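Local coordinates for WbbM protein (Klebsiella pneumoniae, PDB 6U4B) that probably acts as a bifunctional, trimeric glycosyltransferase that polymerises O-antigen, pairing a DUF4422 region with a magnesium-binding region of the glycosyltransferase 8 family, at residues Thr68-Ser73 with Val88-Glu93; Gly99-Arg104 with Thr213-Met218; Asp151-Lys156 with Lys278-Thr283; Lys401-Asp406 with Gly416-Val421; Asn426-Val431 with Gly475-Asn480. One frame throughout, in Å; residues are numbered along the deposited sequence.

How the interactions relate
From the N terminus, interaction 1 comes first and closes a short loop, returning the chain that precedes helix 76-79 to the end of helix 82-91. That helix leads into strand 97-102, whose antiparallel pairing with strand 216-219 is interaction 2. Interaction 3 opens at strand 152-159, inside the loop of interaction 2, and closes beyond it at strand 277-285, so the two cross; Val217 and Leu153 lie side by side in their common sheet. Interactions 4 and 5 follow in series, closing a short and a longer loop, about 50 Å from interaction 3 between centres. They meet in the sheet of the glycosyltransferase 8 region, where strand 477-479 lies between strands 402-405 and 428-432.

Interaction 1. Residues Thr68-Ser73 with Val88-Glu93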
# COMPACT_ATOMS: atom_id res chain seq x y z
N THR A 68 -32.13 -12.21 6.40
CA THR A 68 -31.41 -13.45 6.63
C THR A 68 -32.16 -14.61 5.98
O THR A 68 -33.38 -14.57 5.82
CB THR A 68 -31.21 -13.72 8.12
OG1 THR A 68 -32.48 -13.63 8.80
CG2 THR A 68 -30.23 -12.71 8.72
N GLY A 69 -31.40 -15.64 5.61
CA GLY A 69 -31.98 -16.77 4.92
C GLY A 69 -32.67 -16.35 3.63
O GLY A 69 -32.27 -15.40 2.96
N ASP A 70 -33.73 -17.08 3.29
CA ASP A 70 -34.53 -16.79 2.10
C ASP A 70 -35.36 -15.54 2.35
O ASP A 70 -36.25 -15.54 3.21
CB ASP A 70 -35.41 -18.00 1.78
CG ASP A 70 -36.19 -17.83 0.49
OD1 ASP A 70 -36.01 -16.81 -0.21
OD2 ASP A 70 -37.00 -18.74 0.18
N ASN A 71 -35.09 -14.47 1.61
CA ASN A 71 -35.65 -13.17 1.93
C ASN A 71 -35.71 -12.30 0.68
O ASN A 71 -35.03 -12.57 -0.32
CB ASN A 71 -34.83 -12.46 3.01
CG ASN A 71 -33.50 -11.97 2.50
OD1 ASN A 71 -33.37 -10.83 2.05
ND2 ASN A 71 -32.49 -12.83 2.55
N ILE A 72 -36.51 -11.24 0.76
CA ILE A 72 -36.62 -10.25 -0.31
C ILE A 72 -36.41 -8.85 0.27
O ILE A 72 -37.07 -7.89 -0.14
CB ILE A 72 -37.98 -10.34 -1.02
CG1 ILE A 72 -39.13 -10.21 -0.02
CG2 ILE A 72 -38.09 -11.65 -1.81
CD1 ILE A 72 -40.49 -10.08 -0.68
N SER A 73 -35.47 -8.73 1.20
CA SER A 73 -35.30 -7.48 1.94
C SER A 73 -35.00 -6.31 1.01
O SER A 73 -35.51 -5.20 1.23
CB SER A 73 -34.20 -7.63 2.98
OG SER A 73 -34.02 -6.44 3.72
N VAL A 88 -40.89 -14.13 7.34
CA VAL A 88 -41.50 -15.03 8.32
C VAL A 88 -41.98 -16.30 7.63
O VAL A 88 -41.79 -17.41 8.13
CB VAL A 88 -42.64 -14.32 9.06
CG1 VAL A 88 -43.38 -15.29 9.96
CG2 VAL A 88 -42.11 -13.14 9.87
N TRP A 89 -42.60 -16.15 6.45
CA TRP A 89 -43.12 -17.29 5.71
C TRP A 89 -42.02 -18.30 5.40
O TRP A 89 -42.22 -19.51 5.56
CB TRP A 89 -43.77 -16.78 4.42
CG TRP A 89 -44.19 -17.85 3.44
CD1 TRP A 89 -44.67 -19.09 3.73
CD2 TRP A 89 -44.15 -17.75 2.01
NE1 TRP A 89 -44.94 -19.77 2.57
CE2 TRP A 89 -44.63 -18.97 1.50
CE3 TRP A 89 -43.76 -16.75 1.12
CZ2 TRP A 89 -44.73 -19.22 0.13
CZ3 TRP A 89 -43.86 -17.00 -0.24
CH2 TRP A 89 -44.34 -18.22 -0.72
N LYS A 90 -40.85 -17.83 4.98
CA LYS A 90 -39.80 -18.72 4.49
C LYS A 90 -38.85 -19.21 5.58
O LYS A 90 -38.21 -20.25 5.39
CB LYS A 90 -38.98 -18.02 3.40
CG LYS A 90 -39.75 -17.78 2.12
CD LYS A 90 -40.27 -19.09 1.55
CE LYS A 90 -40.88 -18.89 0.17
NZ LYS A 90 -41.42 -20.16 -0.38
N ASN A 91 -38.73 -18.49 6.70
CA ASN A 91 -37.67 -18.76 7.65
C ASN A 91 -38.12 -19.05 9.08
O ASN A 91 -37.36 -19.67 9.83
CB ASN A 91 -36.68 -17.58 7.69
CG ASN A 91 -36.16 -17.22 6.31
OD1 ASN A 91 -35.29 -17.90 5.76
ND2 ASN A 91 -36.70 -16.15 5.73
N GLU A 92 -39.32 -18.63 9.47
CA GLU A 92 -39.74 -18.74 10.86
C GLU A 92 -40.52 -20.03 11.10
O GLU A 92 -41.26 -20.51 10.24
CB GLU A 92 -40.61 -17.55 11.25
CG GLU A 92 -39.84 -16.32 11.70
CD GLU A 92 -39.20 -16.51 13.06
OE1 GLU A 92 -38.10 -17.09 13.13
OE2 GLU A 92 -39.81 -16.08 14.06
N GLU A 93 -40.34 -20.59 12.30
CA GLU A 93 -41.20 -21.67 12.77
C GLU A 93 -42.52 -21.05 13.22
O GLU A 93 -42.57 -20.33 14.23
CB GLU A 93 -40.53 -22.44 13.91
CG GLU A 93 -39.80 -23.69 13.43
CD GLU A 93 -39.59 -24.71 14.54
OE1 GLU A 93 -39.15 -24.31 15.64
OE2 GLU A 93 -39.89 -25.90 14.31
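At the C-terminal end of helix 82-91, the side-chain amide of Asn91 clasps the backbone of Asp70 in the loop that precedes helix 76-79, a case of an asparagine amide pairing with a main chain much as a peptide group would. Its ND2 donates to Asp70 O at 2.6 Å, with an N-H...O angle of 166° and the acceptor near the amide plane, while OD1 takes a weak, bent bond from Asp70 N at 3.0 Å. The same ND2 also donates to Trp87 O, one turn back in the helix. Beside this clasp the side chains of Asp70 and Lys90 meet through carbon: Asp70 OD2 lies 3.5 Å from Lys90 CG. The lysine chain bends at chi2 (-58°) and leads away, leaving NZ 4.7 Å from Asp70 OD2, too far for a salt bridge, while Asp70 OD1 bonds to Tyr86 OH. The Asn91 amide thus serves both backbone polar atoms of Asp70, the carbonyl firmly and the N-H weakly, and the nearby opposite charges probably add only a modest attraction at this exposed site.

Interaction 2. Residues Gly99-Arg104 with Thr213-Met218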
# COMPACT_ATOMS: atom_id res chain seq x y z
N GLY A 99 -49.09 -13.12 12.93
CA GLY A 99 -49.64 -11.79 12.78
C GLY A 99 -48.57 -10.77 12.44
O GLY A 99 -47.37 -11.02 12.58
N PHE A 100 -49.04 -9.61 11.99
CA PHE A 100 -48.17 -8.51 11.59
C PHE A 100 -48.82 -7.19 11.96
O PHE A 100 -50.01 -6.98 11.69
CB PHE A 100 -47.86 -8.54 10.09
CG PHE A 100 -47.22 -9.82 9.63
CD1 PHE A 100 -48.00 -10.87 9.19
CD2 PHE A 100 -45.85 -9.96 9.64
CE1 PHE A 100 -47.42 -12.05 8.76
CE2 PHE A 100 -45.26 -11.13 9.21
CZ PHE A 100 -46.04 -12.18 8.77
N MET A 101 -48.04 -6.30 12.57
CA MET A 101 -48.49 -4.96 12.91
C MET A 101 -47.40 -3.97 12.54
O MET A 101 -46.24 -4.34 12.32
CB MET A 101 -48.84 -4.85 14.40
CG MET A 101 -49.93 -5.81 14.86
SD MET A 101 -50.53 -5.55 16.55
CE MET A 101 -49.06 -5.94 17.50
N HIS A 102 -47.78 -2.70 12.46
CA HIS A 102 -46.80 -1.64 12.22
C HIS A 102 -46.06 -1.33 13.52
O HIS A 102 -46.35 -1.88 14.58
CB HIS A 102 -47.49 -0.40 11.66
CG HIS A 102 -48.33 -0.68 10.45
ND1 HIS A 102 -47.79 -1.04 9.24
CD2 HIS A 102 -49.68 -0.66 10.27
CE1 HIS A 102 -48.76 -1.23 8.36
NE2 HIS A 102 -49.91 -1.00 8.96
N TYR A 103 -45.07 -0.43 13.44
CA TYR A 103 -44.27 -0.11 14.61
C TYR A 103 -44.90 0.97 15.48
O TYR A 103 -44.64 1.02 16.68
CB TYR A 103 -42.84 0.32 14.21
CG TYR A 103 -42.71 1.70 13.60
CD1 TYR A 103 -42.30 2.78 14.36
CD2 TYR A 103 -42.94 1.90 12.24
CE1 TYR A 103 -42.16 4.04 13.81
CE2 TYR A 103 -42.80 3.17 11.67
CZ TYR A 103 -42.41 4.23 12.46
OH TYR A 103 -42.27 5.48 11.90
N ARG A 104 -45.74 1.84 14.90
CA ARG A 104 -46.49 2.81 15.69
C ARG A 104 -48.00 2.66 15.51
O ARG A 104 -48.76 3.51 15.97
CB ARG A 104 -46.05 4.24 15.35
CG ARG A 104 -44.88 4.73 16.18
CD ARG A 104 -44.25 5.98 15.60
NE ARG A 104 -45.16 7.12 15.59
CZ ARG A 104 -44.81 8.33 15.18
NH1 ARG A 104 -45.69 9.33 15.20
NH2 ARG A 104 -43.58 8.56 14.75
N THR A 213 -55.23 -2.49 4.51
CA THR A 213 -54.27 -2.73 5.57
C THR A 213 -53.39 -3.91 5.18
O THR A 213 -53.73 -4.70 4.30
CB THR A 213 -54.97 -3.01 6.90
OG1 THR A 213 -54.01 -3.08 7.96
CG2 THR A 213 -55.72 -4.33 6.82
N ASN A 214 -52.24 -4.00 5.85
CA ASN A 214 -51.43 -5.20 5.89
C ASN A 214 -51.26 -5.69 7.32
O ASN A 214 -50.33 -6.46 7.62
CB ASN A 214 -50.07 -4.96 5.23
CG ASN A 214 -49.45 -3.64 5.66
OD1 ASN A 214 -50.16 -2.70 6.00
ND2 ASN A 214 -48.13 -3.57 5.63
N MET A 215 -52.14 -5.25 8.21
CA MET A 215 -52.08 -5.57 9.63
C MET A 215 -53.15 -6.60 9.94
O MET A 215 -54.35 -6.33 9.78
CB MET A 215 -52.27 -4.30 10.45
CG MET A 215 -51.93 -4.42 11.93
SD MET A 215 -51.68 -2.79 12.67
CE MET A 215 -53.26 -2.01 12.34
N PHE A 216 -52.73 -7.79 10.37
CA PHE A 216 -53.68 -8.86 10.62
C PHE A 216 -53.05 -9.89 11.55
O PHE A 216 -51.84 -9.90 11.77
CB PHE A 216 -54.14 -9.54 9.32
CG PHE A 216 -53.00 -10.11 8.50
CD1 PHE A 216 -52.51 -9.42 7.40
CD2 PHE A 216 -52.44 -11.34 8.81
CE1 PHE A 216 -51.47 -9.94 6.64
CE2 PHE A 216 -51.41 -11.86 8.06
CZ PHE A 216 -50.92 -11.17 6.97
N VAL A 217 -53.91 -10.74 12.10
CA VAL A 217 -53.50 -11.98 12.77
C VAL A 217 -54.38 -13.09 12.20
O VAL A 217 -55.61 -12.97 12.22
CB VAL A 217 -53.65 -11.90 14.30
CG1 VAL A 217 -53.03 -13.13 14.95
CG2 VAL A 217 -53.04 -10.62 14.85
N MET A 218 -53.76 -14.15 11.70
CA MET A 218 -54.54 -15.25 11.13
C MET A 218 -53.93 -16.58 11.54
O MET A 218 -52.79 -16.66 12.01
CB MET A 218 -54.64 -15.15 9.61
CG MET A 218 -53.32 -15.23 8.88
SD MET A 218 -53.55 -15.18 7.10
CE MET A 218 -54.29 -13.56 6.89
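Phe100 and Phe216 form the hydrogen-bonded pair of an antiparallel ladder between strands 99-102 and 216-218, inside the mixed sheet of the DUF4422 region. Two backbone bonds close the pair: Phe100 N to Phe216 O at 2.8 Å, and Phe216 N to Phe100 O at 3.1 Å, the latter more bent. One step along, Gly99 faces Val217 in a non-hydrogen-bonded pair with the CA atoms only 3.9 Å apart. Among the aromatic contacts, the two phenylalanine side chains run side by side, and the edge of the Phe100 ring meets the face of Phe216 in an offset edge-to-face pair, with planes at 69°. The apolar and sulfur contacts belong to Met215. Its CG, anti to the backbone N (chi1 -167°), packs 3.8 Å from Met101 CG, while SD approaches the His102 ring obliquely. That imidazole bonds through ND1 to Glu81 OE2, and at its edge, close to the ring plane, lies Asn214 OD1, 3.1 Å from His102 CE1.

Interaction 3. Residues Asp151-Lys156 with Lys278-Thr283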
# COMPACT_ATOMS: atom_id res chain seq x y z
N ASP A 151 -60.53 -17.33 13.11
CA ASP A 151 -59.63 -17.66 12.02
C ASP A 151 -58.73 -16.49 11.64
O ASP A 151 -57.51 -16.66 11.49
CB ASP A 151 -60.43 -18.12 10.79
CG ASP A 151 -61.21 -19.40 11.04
OD1 ASP A 151 -62.46 -19.34 11.07
OD2 ASP A 151 -60.57 -20.46 11.21
N ILE A 152 -59.30 -15.30 11.49
CA ILE A 152 -58.57 -14.12 11.06
C ILE A 152 -59.02 -12.93 11.90
O ILE A 152 -60.22 -12.70 12.06
CB ILE A 152 -58.78 -13.81 9.56
CG1 ILE A 152 -58.26 -14.95 8.69
CG2 ILE A 152 -58.11 -12.50 9.18
CD1 ILE A 152 -58.52 -14.75 7.22
N LEU A 153 -58.05 -12.17 12.41
CA LEU A 153 -58.31 -10.90 13.09
C LEU A 153 -57.64 -9.79 12.29
O LEU A 153 -56.56 -9.98 11.73
CB LEU A 153 -57.79 -10.91 14.53
CG LEU A 153 -58.27 -12.03 15.46
CD1 LEU A 153 -57.39 -13.28 15.34
CD2 LEU A 153 -58.30 -11.54 16.90
N LEU A 154 -58.29 -8.63 12.24
CA LEU A 154 -57.80 -7.52 11.42
C LEU A 154 -58.59 -6.25 11.74
O LEU A 154 -59.57 -6.31 12.49
CB LEU A 154 -57.88 -7.88 9.93
CG LEU A 154 -59.19 -8.05 9.15
CD1 LEU A 154 -58.86 -8.31 7.69
CD2 LEU A 154 -60.02 -9.18 9.70
N PRO A 155 -58.17 -5.07 11.25
CA PRO A 155 -58.90 -3.84 11.57
C PRO A 155 -60.27 -3.76 10.92
O PRO A 155 -60.65 -4.64 10.13
CB PRO A 155 -57.98 -2.74 11.05
CG PRO A 155 -57.15 -3.39 10.02
CD PRO A 155 -56.91 -4.77 10.54
N LYS A 156 -61.00 -2.69 11.23
CA LYS A 156 -62.30 -2.46 10.61
C LYS A 156 -62.13 -2.11 9.14
O LYS A 156 -61.12 -1.54 8.72
CB LYS A 156 -63.04 -1.33 11.33
CG LYS A 156 -63.29 -1.58 12.80
CD LYS A 156 -64.40 -0.67 13.33
CE LYS A 156 -63.88 0.31 14.37
NZ LYS A 156 -64.82 0.43 15.52
N LYS A 278 -62.78 -11.40 13.30
CA LYS A 278 -62.97 -10.48 14.41
C LYS A 278 -62.28 -9.16 14.07
O LYS A 278 -61.05 -9.10 14.01
CB LYS A 278 -62.43 -11.06 15.72
CG LYS A 278 -62.78 -10.22 16.94
CD LYS A 278 -62.19 -10.79 18.23
CE LYS A 278 -62.92 -12.05 18.67
NZ LYS A 278 -62.44 -12.51 20.01
N GLU A 279 -63.08 -8.12 13.84
CA GLU A 279 -62.54 -6.81 13.53
C GLU A 279 -62.18 -6.08 14.82
O GLU A 279 -62.99 -6.00 15.75
CB GLU A 279 -63.55 -5.99 12.72
CG GLU A 279 -63.75 -6.51 11.30
CD GLU A 279 -64.81 -5.73 10.54
OE1 GLU A 279 -65.18 -6.17 9.43
OE2 GLU A 279 -65.27 -4.68 11.04
N LEU A 280 -60.97 -5.54 14.86
CA LEU A 280 -60.45 -4.86 16.04
C LEU A 280 -60.20 -3.39 15.72
O LEU A 280 -60.06 -3.00 14.56
CB LEU A 280 -59.15 -5.52 16.52
CG LEU A 280 -59.18 -7.03 16.75
CD1 LEU A 280 -57.77 -7.56 16.94
CD2 LEU A 280 -60.06 -7.37 17.95
N GLN A 281 -60.14 -2.58 16.77
CA GLN A 281 -59.80 -1.17 16.60
C GLN A 281 -58.32 -1.02 16.26
O GLN A 281 -57.48 -1.86 16.61
CB GLN A 281 -60.12 -0.38 17.87
CG GLN A 281 -61.60 -0.34 18.24
CD GLN A 281 -61.88 0.59 19.41
OE1 GLN A 281 -61.60 0.26 20.57
NE2 GLN A 281 -62.41 1.77 19.11
N ARG A 282 -57.99 0.08 15.58
CA ARG A 282 -56.62 0.44 15.26
C ARG A 282 -56.11 1.48 16.26
O ARG A 282 -56.87 2.34 16.71
CB ARG A 282 -56.50 1.01 13.84
CG ARG A 282 -56.97 0.08 12.75
CD ARG A 282 -56.69 0.66 11.36
NE ARG A 282 -57.65 1.69 10.97
CZ ARG A 282 -58.80 1.43 10.33
NH1 ARG A 282 -59.13 0.19 10.03
NH2 ARG A 282 -59.61 2.43 10.01
N THR A 283 -54.83 1.39 16.59
CA THR A 283 -54.19 2.37 17.45
C THR A 283 -53.15 3.17 16.67
O THR A 283 -52.66 2.74 15.62
CB THR A 283 -53.52 1.71 18.67
OG1 THR A 283 -52.28 1.12 18.28
CG2 THR A 283 -54.43 0.64 19.26
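Backbone amides and carbonyls of Ile152, Leu154, Lys278 and Leu280 alternate as partners across this contact. Lys278 N donates to Ile152 O at 3.1 Å, Leu154 N makes a weak bond to Lys278 O, and Leu280 N reaches Leu154 O at 2.9 Å. Such alternation, one residue bonding to both neighbours of its counterpart, is the signature of parallel strands; here strands 152-155 and 278-280 join in the mixed sheet, with axes 31° apart. Leu153 and Lys278 project on one face, where Leu153 CD2 also packs 4.0 Å from Leu280 CD1, and Leu154 and Glu279 on the other. Past the regular ladder a side chain takes over as donor. Arg282, bent at chi3 (-79°), turns its guanidinium so that NH1 bonds to Lys156 O at 2.9 Å, the oxygen lying in the guanidinium plane. Pro155 CB sits at the edge of the same group, 3.3 Å from Arg282 NH1. Other polar ends find partners beyond the two strands: Lys278 NZ bonds to Cys146 O, Glu279 OE1 to Tyr211 OH, and Lys156 NZ forms a salt bridge with Glu117, whose OE1 also accepts from Gln281 NE2.

Interaction 4. Residues Lys401-Asp406 with Gly416-Val421; sequences KVVFID and GELLDV. With MG (magnesium ion), chain C.
Lys401, next to strand 402-405, reaches to the helical turn at 416-420, in the glycosyltransferase 8 region of the chain, and shows how a lysine can be apolar at its root and polar at its tip. Its CB rests 4.1 Å from Leu419 CD2. The chain then runs out extended through CG and CD before bending at chi3 (-65°), which brings CE to 3.6 Å from Leu419 O. At the tip, NZ donates to Leu419 O at 2.7 Å, tilted from the carbonyl plane. NZ also donates to a water at 2.7 Å, which lies within hydrogen-bonding distance of Leu418 O and Val421 O; a second water is held only weakly. Two residues along the strand, Val403 extends the apolar part: its CG2 meets Leu419 CD2 at 3.7 Å, and its CG1 meets Leu418 CD1 at 4.0 Å, the valine and Leu418 side chains crossing at about a right angle. At the far end of the segment Asp406 OD2 binds magnesium at 2.1 Å, together with Asp408 and His560, in a DxD arrangement as in many metal-dependent glycosyltransferases, while OD1 forms a salt bridge with Arg389. The ammonium group thus gathers carbonyl oxygens at the end of the turn, directly and through water, and its positive charge would be expected to strengthen those bonds.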
# COMPACT_ATOMS: atom_id res chain seq x y z
N LYS A 401 -18.47 -4.42 29.96
CA LYS A 401 -17.60 -3.26 29.86
C LYS A 401 -17.46 -2.84 28.41
O LYS A 401 -17.52 -3.67 27.49
CB LYS A 401 -16.21 -3.53 30.47
CG LYS A 401 -16.22 -3.68 31.98
CD LYS A 401 -14.83 -3.60 32.58
CE LYS A 401 -13.96 -4.76 32.13
NZ LYS A 401 -12.65 -4.77 32.84
N VAL A 402 -17.26 -1.54 28.21
CA VAL A 402 -17.22 -0.92 26.89
C VAL A 402 -16.16 0.18 26.90
O VAL A 402 -16.05 0.93 27.87
CB VAL A 402 -18.61 -0.35 26.51
CG1 VAL A 402 -18.47 0.88 25.63
CG2 VAL A 402 -19.46 -1.41 25.83
N VAL A 403 -15.39 0.27 25.82
CA VAL A 403 -14.35 1.28 25.68
C VAL A 403 -14.83 2.34 24.70
O VAL A 403 -15.03 2.04 23.51
CB VAL A 403 -13.02 0.67 25.22
CG1 VAL A 403 -11.96 1.75 25.08
CG2 VAL A 403 -12.56 -0.41 26.18
N PHE A 404 -15.01 3.57 25.18
CA PHE A 404 -15.26 4.69 24.29
C PHE A 404 -13.94 5.38 23.95
O PHE A 404 -13.05 5.49 24.78
CB PHE A 404 -16.21 5.72 24.91
CG PHE A 404 -16.31 7.00 24.11
CD1 PHE A 404 -17.25 7.12 23.10
CD2 PHE A 404 -15.44 8.06 24.35
CE1 PHE A 404 -17.33 8.28 22.35
CE2 PHE A 404 -15.51 9.21 23.60
CZ PHE A 404 -16.46 9.32 22.60
N ILE A 405 -13.85 5.88 22.71
CA ILE A 405 -12.67 6.62 22.28
C ILE A 405 -13.12 7.72 21.33
O ILE A 405 -13.97 7.50 20.46
CB ILE A 405 -11.62 5.69 21.66
CG1 ILE A 405 -10.35 6.47 21.27
CG2 ILE A 405 -12.19 4.92 20.46
CD1 ILE A 405 -9.21 5.58 20.84
N ASP A 406 -12.54 8.91 21.50
CA ASP A 406 -12.79 10.02 20.59
C ASP A 406 -12.43 9.64 19.15
O ASP A 406 -11.53 8.83 18.90
CB ASP A 406 -11.98 11.25 21.01
CG ASP A 406 -12.75 12.17 21.93
OD1 ASP A 406 -13.84 11.78 22.41
OD2 ASP A 406 -12.27 13.30 22.16
N GLY A 416 -7.58 -3.87 23.57
CA GLY A 416 -8.07 -4.92 24.44
C GLY A 416 -7.46 -4.93 25.83
O GLY A 416 -8.10 -5.43 26.76
N GLU A 417 -6.25 -4.39 25.99
CA GLU A 417 -5.65 -4.39 27.32
C GLU A 417 -6.29 -3.38 28.25
O GLU A 417 -6.12 -3.48 29.47
CB GLU A 417 -4.13 -4.16 27.23
CG GLU A 417 -3.70 -2.98 26.38
CD GLU A 417 -2.21 -3.00 26.08
OE1 GLU A 417 -1.45 -2.26 26.75
OE2 GLU A 417 -1.79 -3.77 25.19
N LEU A 418 -7.03 -2.40 27.72
CA LEU A 418 -7.84 -1.55 28.58
C LEU A 418 -8.93 -2.34 29.28
O LEU A 418 -9.34 -2.00 30.40
CB LEU A 418 -8.45 -0.40 27.77
CG LEU A 418 -7.51 0.72 27.33
CD1 LEU A 418 -8.28 1.82 26.64
CD2 LEU A 418 -6.73 1.27 28.52
N LEU A 419 -9.42 -3.41 28.64
CA LEU A 419 -10.42 -4.27 29.27
C LEU A 419 -9.84 -5.12 30.39
O LEU A 419 -10.60 -5.61 31.23
CB LEU A 419 -11.06 -5.18 28.22
CG LEU A 419 -12.03 -4.55 27.22
CD1 LEU A 419 -12.74 -5.63 26.43
CD2 LEU A 419 -13.03 -3.67 27.94
N ASP A 420 -8.52 -5.31 30.42
CA ASP A 420 -7.88 -6.11 31.46
C ASP A 420 -7.56 -5.31 32.72
O ASP A 420 -7.18 -5.92 33.73
CB ASP A 420 -6.59 -6.74 30.92
CG ASP A 420 -6.85 -7.73 29.80
OD1 ASP A 420 -7.94 -8.34 29.79
OD2 ASP A 420 -5.97 -7.88 28.92
N VAL A 421 -7.70 -4.00 32.69
CA VAL A 421 -7.40 -3.18 33.87
C VAL A 421 -8.44 -3.46 34.95
O VAL A 421 -9.65 -3.38 34.68
CB VAL A 421 -7.38 -1.70 33.50
CG1 VAL A 421 -7.21 -0.84 34.75
CG2 VAL A 421 -6.26 -1.41 32.51
MG MG C . -11.03 14.57 20.95
O HOH W 1 -10.92 -2.76 32.65
O HOH W 2 -12.40 -4.71 36.21

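Interaction 5. Residues Asn426-Val431 with Gly475-Asn480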
# COMPACT_ATOMS: atom_id res chain seq x y z
N ASN A 426 -15.62 0.72 40.53
CA ASN A 426 -15.52 2.04 39.92
C ASN A 426 -16.38 2.10 38.67
O ASN A 426 -16.60 1.09 37.99
CB ASN A 426 -14.06 2.37 39.58
CG ASN A 426 -13.27 2.83 40.79
OD1 ASN A 426 -13.85 3.20 41.82
ND2 ASN A 426 -11.95 2.82 40.68
N LEU A 427 -16.87 3.30 38.36
CA LEU A 427 -17.80 3.44 37.25
C LEU A 427 -17.07 3.54 35.91
O LEU A 427 -17.60 3.07 34.90
CB LEU A 427 -18.70 4.65 37.47
CG LEU A 427 -19.56 4.56 38.73
CD1 LEU A 427 -20.46 5.78 38.85
CD2 LEU A 427 -20.38 3.27 38.72
N VAL A 428 -15.88 4.14 35.89
CA VAL A 428 -15.12 4.32 34.66
C VAL A 428 -13.63 4.19 34.94
O VAL A 428 -13.17 4.27 36.08
CB VAL A 428 -15.39 5.69 33.98
CG1 VAL A 428 -16.81 5.76 33.44
CG2 VAL A 428 -15.11 6.82 34.96
N ALA A 429 -12.88 3.99 33.86
CA ALA A 429 -11.44 4.16 33.84
C ALA A 429 -11.11 5.19 32.78
O ALA A 429 -11.65 5.13 31.67
CB ALA A 429 -10.72 2.83 33.56
N ALA A 430 -10.23 6.14 33.12
CA ALA A 430 -9.94 7.24 32.22
C ALA A 430 -8.58 7.83 32.58
O ALA A 430 -7.99 7.49 33.60
CB ALA A 430 -11.04 8.32 32.27
N VAL A 431 -8.10 8.72 31.72
CA VAL A 431 -6.81 9.37 31.88
C VAL A 431 -7.01 10.72 32.54
O VAL A 431 -7.90 11.49 32.13
CB VAL A 431 -6.08 9.51 30.54
CG1 VAL A 431 -4.71 10.15 30.75
CG2 VAL A 431 -5.94 8.15 29.87
N GLY A 475 -11.66 11.71 26.37
CA GLY A 475 -11.30 11.24 25.04
C GLY A 475 -11.15 9.73 24.95
O GLY A 475 -11.16 9.19 23.84
N ILE A 476 -10.98 9.05 26.08
CA ILE A 476 -10.97 7.59 26.11
C ILE A 476 -11.46 7.15 27.48
O ILE A 476 -10.94 7.57 28.52
CB ILE A 476 -9.57 7.03 25.76
CG1 ILE A 476 -9.62 5.52 25.53
CG2 ILE A 476 -8.52 7.40 26.81
CD1 ILE A 476 -8.37 4.97 24.86
N ILE A 477 -12.52 6.33 27.50
CA ILE A 477 -13.18 5.95 28.74
C ILE A 477 -13.55 4.48 28.67
O ILE A 477 -14.19 4.04 27.71
CB ILE A 477 -14.46 6.78 28.99
CG1 ILE A 477 -14.17 8.28 28.94
CG2 ILE A 477 -15.06 6.42 30.34
CD1 ILE A 477 -15.41 9.15 29.00
N VAL A 478 -13.17 3.72 29.69
CA VAL A 478 -13.66 2.36 29.86
C VAL A 478 -14.90 2.43 30.75
O VAL A 478 -14.80 2.73 31.94
CB VAL A 478 -12.60 1.44 30.48
CG1 VAL A 478 -13.14 0.02 30.57
CG2 VAL A 478 -11.32 1.47 29.65
N PHE A 479 -16.06 2.18 30.16
CA PHE A 479 -17.31 2.20 30.91
C PHE A 479 -17.51 0.87 31.62
O PHE A 479 -17.46 -0.19 31.00
CB PHE A 479 -18.49 2.48 29.97
CG PHE A 479 -18.63 3.92 29.57
CD1 PHE A 479 -17.79 4.47 28.63
CD2 PHE A 479 -19.61 4.71 30.14
CE1 PHE A 479 -17.92 5.80 28.26
CE2 PHE A 479 -19.75 6.03 29.77
CZ PHE A 479 -18.91 6.58 28.83
N ASN A 480 -17.72 0.94 32.94
CA ASN A 480 -18.15 -0.23 33.71
C ASN A 480 -19.68 -0.27 33.63
O ASN A 480 -20.40 0.11 34.55
CB ASN A 480 -17.66 -0.15 35.14
CG ASN A 480 -17.93 -1.42 35.93
OD1 ASN A 480 -18.70 -2.29 35.49
ND2 ASN A 480 -17.31 -1.55 37.09
O HOH W 3 -9.14 9.58 29.14
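With CG anti to its backbone N (chi1 -172°), Asn480 swings its amide across to the chain at Asn426, while Val428 at chi1 -68° turns CG1 onto Ile477. Asn480 ND2 donates to Asn426 O at 2.9 Å, nearly along the C=O axis, and its backbone N donates to Leu427 O at the same length. The other end of the amide, OD1, accepts from Gln483 N, so this N-cap residue ties the start of helix 481-487 to the residues that lead into strand 428-432. Between these bonds and the corner at Gly475 and Ile476 runs an antiparallel ladder. Ala429 and Val478 form its hydrogen-bonded pair: Ala429 N reaches Val478 O at 3.0 Å, and Val478 N returns a bond to Ala429 O at 2.9 Å. On one face, Val428 CG1 packs 3.6 Å from Ile477 CG2; on the other, Ala429 CB lies 3.9 Å from Val478 CB. Farther on, a water bridges Val431 N (2.9 Å) and Ile476 O. Strand 428-432 is flanked on its other side by parallel strand 518-521, with backbone bonds to Thr519, strand 477-479 borders strand 402-405, and Met484 of helix 481-487 packs on Val428 and Phe479.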